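Local coordinates for dienelactone hydrolase (Anabaena variabilis, PDB 2O2G), which probably acts as a hydrolase of the dienelactone hydrolase family, within the alpha/beta-hydrolase superfamily, at residues L93-L98 with A128-A133; A141-G146 with L164-G169. All coordinates share one frame; numbering follows the deposited sequence.

Contact 1: L93-L98 with A128-A133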
loop_
_atom_site.group_PDB
_atom_site.type_symbol
_atom_site.label_atom_id
_atom_site.label_comp_id
_atom_site.label_asym_id
_atom_site.label_seq_id
_atom_site.Cartn_x
_atom_site.Cartn_y
_atom_site.Cartn_z
ATOM N N LEU A 93 5.145 6.397 -12.596
ATOM C CA LEU A 93 5.960 7.131 -11.660
ATOM C C LEU A 93 5.696 6.649 -10.233
ATOM O O LEU A 93 6.614 6.346 -9.515
ATOM C CB LEU A 93 5.622 8.605 -11.736
ATOM C CG LEU A 93 6.425 9.517 -10.813
ATOM C CD1 LEU A 93 7.877 9.570 -11.211
ATOM C CD2 LEU A 93 5.843 10.915 -10.880
ATOM N N LEU A 94 4.435 6.553 -9.843
ATOM C CA LEU A 94 4.113 6.200 -8.459
ATOM C C LEU A 94 4.675 4.829 -8.161
ATOM O O LEU A 94 5.227 4.601 -7.095
ATOM C CB LEU A 94 2.604 6.260 -8.193
ATOM C CG LEU A 94 1.931 7.627 -8.396
ATOM C CD1 LEU A 94 0.424 7.399 -8.336
ATOM C CD2 LEU A 94 2.412 8.659 -7.357
ATOM N N ALA A 95 4.578 3.909 -9.116
ATOM C CA ALA A 95 5.114 2.560 -8.887
ATOM C C ALA A 95 6.626 2.571 -8.781
ATOM O O ALA A 95 7.226 1.796 -7.989
ATOM C CB ALA A 95 4.683 1.602 -9.972
ATOM N N SER A 96 7.265 3.438 -9.552
ATOM C CA SER A 96 8.711 3.498 -9.486
ATOM C C SER A 96 9.104 4.034 -8.123
ATOM O O SER A 96 10.107 3.631 -7.573
ATOM C CB SER A 96 9.321 4.389 -10.576
ATOM O OG SER A 96 9.122 5.771 -10.265
ATOM N N ARG A 97 8.338 4.964 -7.590
ATOM C CA ARG A 97 8.649 5.524 -6.273
ATOM C C ARG A 97 8.503 4.480 -5.202
ATOM O O ARG A 97 9.321 4.390 -4.303
ATOM C CB ARG A 97 7.758 6.752 -5.984
ATOM C CG ARG A 97 8.008 7.899 -6.955
ATOM C CD ARG A 97 9.366 8.501 -6.633
ATOM N NE ARG A 97 9.785 9.488 -7.578
ATOM C CZ ARG A 97 9.329 10.728 -7.620
ATOM N NH1 ARG A 97 8.427 11.148 -6.759
ATOM N NH2 ARG A 97 9.787 11.536 -8.547
ATOM N N LEU A 98 7.483 3.656 -5.327
ATOM C CA LEU A 98 7.258 2.546 -4.376
ATOM C C LEU A 98 8.385 1.492 -4.488
ATOM O O LEU A 98 8.883 1.005 -3.473
ATOM C CB LEU A 98 5.902 1.934 -4.657
ATOM C CG LEU A 98 5.203 1.133 -3.569
ATOM C CD1 LEU A 98 5.155 1.919 -2.251
ATOM C CD2 LEU A 98 3.812 0.830 -4.080
ATOM N N ALA A 128 0.814 -0.266 -6.386
ATOM C CA ALA A 128 1.346 -1.335 -5.565
ATOM C C ALA A 128 1.511 -2.603 -6.379
ATOM O O ALA A 128 2.542 -3.279 -6.239
ATOM C CB ALA A 128 0.433 -1.617 -4.399
ATOM N N LEU A 129 0.500 -2.935 -7.199
ATOM C CA LEU A 129 0.579 -4.141 -8.003
ATOM C C LEU A 129 1.641 -4.009 -9.071
ATOM O O LEU A 129 2.317 -4.985 -9.366
ATOM C CB LEU A 129 -0.772 -4.516 -8.619
ATOM C CG LEU A 129 -1.745 -4.921 -7.501
ATOM C CD1 LEU A 129 -3.165 -4.765 -7.956
ATOM C CD2 LEU A 129 -1.477 -6.346 -6.982
ATOM N N VAL A 130 1.787 -2.821 -9.671
ATOM C CA VAL A 130 2.816 -2.642 -10.713
ATOM C C VAL A 130 4.212 -2.784 -10.102
ATOM O O VAL A 130 5.091 -3.421 -10.680
ATOM C CB VAL A 130 2.667 -1.296 -11.481
ATOM C CG1 VAL A 130 3.829 -1.097 -12.471
ATOM C CG2 VAL A 130 1.348 -1.251 -12.218
ATOM N N ALA A 131 4.402 -2.206 -8.914
ATOM C CA ALA A 131 5.660 -2.319 -8.195
ATOM C C ALA A 131 5.985 -3.773 -7.764
ATOM O O ALA A 131 7.127 -4.220 -7.878
ATOM C CB ALA A 131 5.639 -1.396 -6.962
ATOM N N ALA A 132 4.975 -4.493 -7.274
ATOM C CA ALA A 132 5.131 -5.871 -6.824
ATOM C C ALA A 132 5.634 -6.779 -7.949
ATOM O O ALA A 132 6.474 -7.649 -7.720
ATOM C CB ALA A 132 3.800 -6.379 -6.244
ATOM N N ALA A 133 5.126 -6.562 -9.158
ATOM C CA ALA A 133 5.552 -7.308 -10.343
ATOM C C ALA A 133 7.019 -7.039 -10.688
ATOM O O ALA A 133 7.655 -7.897 -11.298
ATOM C CB ALA A 133 4.686 -6.977 -11.489
#
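Leu-98 meets Ala-128 because its CG stands anti to the backbone N (chi1 -159°), and Val-130 meets Ala-95 through a similar torsion (chi1 175°) that sets CG1 beside its own carbonyl carbon. From there the Leu-98 CD2 methyl reaches the backbone of the facing helix, lying 3.6 Å from Ala-128 CA, with Ala-128 CB a little farther off. The branched side chain therefore touches main-chain atoms as much as a neighbouring methyl. At the other end of the contact, Val-130 CG1 lies 3.8 Å from Ala-95 CB, and the valine CB shares the approach. Between these two contacts sits Ala-131. Ala-131 CB lies 3.7 Å from Ala-95 O. The same methyl also meets Leu-98 CB, so it sits against two residues three positions apart on helix 91-107. Such short side chains let the backbones come close: the CA atoms of Ala-95 and Ala-131 are 5.0 Å apart, and the segment axes approach to 8.1 Å at a crossing angle of -54°. Apart from Ala-95 O, the touching atoms are mainly carbons, and most of the touching residues are buried. The polar side chains of 93-98 take no part in the crossing. Ser-96 OG donates to Leu-93 O at 2.7 Å, in the carbonyl plane on a lone pair, and that oxygen also accepts from Arg-97 N. Arg-97 forms a salt bridge with Glu-77, while Leu-93 CD1 rests over one face of its guanidinium near the rim. Beneath the crossing lies the central sheet. Leu-98, Ala-128 and Ala-131 all touch Tyr-118 of strand 115-121; Leu-98 also packs on Leu-39 and Ala-41 of strand 36-41, and Ala-128 extends the layer to Val-142 of strand 139-145.

Contact 2: A141-G146 with L164-G169. With SO4 (sulfate ion), chain B.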
loop_
_atom_site.group_PDB
_atom_site.type_symbol
_atom_site.label_atom_id
_atom_site.label_comp_id
_atom_site.label_asym_id
_atom_site.label_seq_id
_atom_site.Cartn_x
_atom_site.Cartn_y
_atom_site.Cartn_z
ATOM N N ALA A 141 3.486 -9.748 -0.005
ATOM C CA ALA A 141 2.037 -9.592 0.119
ATOM C C ALA A 141 1.593 -8.218 -0.330
ATOM O O ALA A 141 2.328 -7.238 -0.233
ATOM C CB ALA A 141 1.551 -9.856 1.583
ATOM N N VAL A 142 0.373 -8.152 -0.848
ATOM C CA VAL A 142 -0.211 -6.890 -1.277
ATOM C C VAL A 142 -1.689 -6.870 -0.884
ATOM O O VAL A 142 -2.373 -7.864 -1.018
ATOM C CB VAL A 142 -0.109 -6.666 -2.819
ATOM C CG1 VAL A 142 -0.878 -5.381 -3.253
ATOM C CG2 VAL A 142 1.342 -6.604 -3.279
ATOM N N VAL A 143 -2.144 -5.734 -0.378
ATOM C CA VAL A 143 -3.557 -5.501 -0.083
ATOM C C VAL A 143 -3.908 -4.216 -0.858
ATOM O O VAL A 143 -3.192 -3.215 -0.769
ATOM C CB VAL A 143 -3.833 -5.298 1.407
ATOM C CG1 VAL A 143 -5.305 -4.921 1.644
ATOM C CG2 VAL A 143 -3.478 -6.517 2.191
ATOM N N SER A 144 -4.989 -4.264 -1.629
ATOM C CA SER A 144 -5.460 -3.121 -2.390
ATOM C C SER A 144 -6.801 -2.695 -1.813
ATOM O O SER A 144 -7.723 -3.509 -1.776
ATOM C CB SER A 144 -5.583 -3.460 -3.867
ATOM O OG SER A 144 -6.331 -2.433 -4.482
ATOM N N ARG A 145 -6.871 -1.464 -1.286
ATOM C CA ARG A 145 -8.115 -0.937 -0.683
ATOM C C ARG A 145 -8.846 -0.043 -1.668
ATOM O O ARG A 145 -8.422 1.089 -1.941
ATOM C CB ARG A 145 -7.824 -0.164 0.599
ATOM C CG ARG A 145 -9.070 0.309 1.371
ATOM C CD ARG A 145 -8.804 1.630 2.033
ATOM N NE ARG A 145 -8.814 2.702 1.024
ATOM C CZ ARG A 145 -8.401 3.939 1.232
ATOM N NH1 ARG A 145 -7.819 4.282 2.372
ATOM N NH2 ARG A 145 -8.485 4.815 0.253
ATOM N N GLY A 146 -9.945 -0.559 -2.217
ATOM C CA GLY A 146 -10.756 0.217 -3.162
ATOM C C GLY A 146 -9.973 0.723 -4.356
ATOM O O GLY A 146 -10.137 1.866 -4.758
ATOM N N LEU A 164 -4.720 -9.436 -1.784
ATOM C CA LEU A 164 -6.042 -9.301 -1.264
ATOM C C LEU A 164 -6.621 -7.989 -1.774
ATOM O O LEU A 164 -6.126 -6.888 -1.461
ATOM C CB LEU A 164 -5.987 -9.258 0.266
ATOM C CG LEU A 164 -7.264 -8.915 1.002
ATOM C CD1 LEU A 164 -8.378 -9.891 0.669
ATOM C CD2 LEU A 164 -6.943 -8.890 2.509
ATOM N N LEU A 165 -7.675 -8.104 -2.549
ATOM C CA LEU A 165 -8.404 -6.957 -3.061
ATOM C C LEU A 165 -9.627 -6.698 -2.126
ATOM O O LEU A 165 -10.426 -7.593 -1.851
ATOM C CB LEU A 165 -8.831 -7.248 -4.498
ATOM C CG LEU A 165 -7.746 -7.580 -5.532
ATOM C CD1 LEU A 165 -8.351 -7.800 -6.906
ATOM C CD2 LEU A 165 -6.708 -6.495 -5.638
ATOM N N ILE A 166 -9.735 -5.491 -1.597
ATOM C CA ILE A 166 -10.827 -5.149 -0.720
ATOM C C ILE A 166 -11.609 -4.050 -1.370
ATOM O O ILE A 166 -11.020 -3.016 -1.745
ATOM C CB ILE A 166 -10.342 -4.617 0.681
ATOM C CG1 ILE A 166 -9.470 -5.630 1.430
ATOM C CG2 ILE A 166 -11.562 -4.299 1.572
ATOM C CD1 ILE A 166 -8.733 -5.039 2.695
ATOM N N VAL A 167 -12.927 -4.211 -1.430
ATOM C CA VAL A 167 -13.782 -3.167 -1.986
ATOM C C VAL A 167 -15.018 -2.941 -1.132
ATOM O O VAL A 167 -15.467 -3.826 -0.418
ATOM C CB VAL A 167 -14.221 -3.526 -3.446
ATOM C CG1 VAL A 167 -13.010 -3.815 -4.299
ATOM C CG2 VAL A 167 -15.092 -4.771 -3.465
ATOM N N GLY A 168 -15.587 -1.749 -1.237
ATOM C CA GLY A 168 -16.849 -1.442 -0.557
ATOM C C GLY A 168 -18.027 -1.881 -1.404
ATOM O O GLY A 168 -18.024 -1.718 -2.625
ATOM N N GLY A 169 -19.032 -2.477 -0.758
ATOM C CA GLY A 169 -20.222 -2.960 -1.421
ATOM C C GLY A 169 -21.027 -1.920 -2.192
ATOM O O GLY A 169 -21.724 -2.262 -3.154
HETATM S S SO4 B . -6.039 7.704 1.029
HETATM O O1 SO4 B . -4.633 7.387 0.858
HETATM O O2 SO4 B . -6.096 9.109 1.318
HETATM O O3 SO4 B . -6.487 7.005 2.219
HETATM O O4 SO4 B . -6.846 7.334 -0.128
#
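Ile-166 and Val-143 pack together on one face of a parallel strand pair. Starting at CB, which lies 3.8 Å from Ser-144 O, the Ile-166 chain leaves through CG1, anti to the carbonyl carbon (chi1 -59°), and ends with CD1 at 3.6 Å from Val-143 CG1, the two side chains crossing at a slant. Val-143 also lies alongside Leu-164, pointing the same way, its CG2 4.2 Å from Leu-164 CB. On the other face Leu-165 CD2 turns back to Ser-144 CB at 3.7 Å. The backbones are joined by four nearly straight bonds: Leu-164 N to Val-142 O, Ser-144 N to Leu-164 O, Ile-166 N to Ser-144 O (2.8 Å) and Gly-146 N to Ile-166 O (2.7 Å). Gly-146 has a positive phi, which favours glycine, where the chain leaves the strand. Arg-145 shares the face of Val-143 but, bent at chi2 and chi3, carries its guanidinium to a sulfate, probably from the crystallisation liquor, and not to strand 163-168. Arg-145 NH1 donates to sulfate O3 at 3.0 Å, in the guanidinium plane at its edge, and Arg-145 NH2 donates to sulfate O4 at the same length; NH2 also bonds Ser-122 OG. A leucine in place of Arg-145 would probably leave O3 and O4 without these donors and Ser-122 OG without its guanidinium partner. The sulfate is also hydrogen-bonded by Gly-43 N, Ser-46, Ser-50 and Arg-52. Helix 206-221 covers Val-143 and Leu-164, while helix 172-184 packs on Leu-165. This is the parallel sheet core of an alpha/beta hydrolase, with Arg-145 at the C-terminal end of its strand beside a probable Ser-His-Asp triad of Ser-122, His-199 and Asp-171.

In the fold
The two contacts come in series along the chain, contact 1 closing before contact 2 opens, and their centres lie about 16 Å apart. Helix 123-134 of contact 1 leads directly into strand 139-145 of contact 2, and the two touch where Ala-128, Leu-129 and Ala-132 pack on Val-142. Contact 1 thus belongs to the helical layer on the central sheet, whereas contact 2 joins two neighbouring strands within the sheet. Both also border the probable nucleophile elbow at Gly-120, Ser-122 and Gly-124: Ala-128 touches it from the helix that follows, Arg-145 from the adjacent strand. Through Arg-145 contact 2 thus lies at the likely active site, whereas contact 1 is helix packing that borders the elbow.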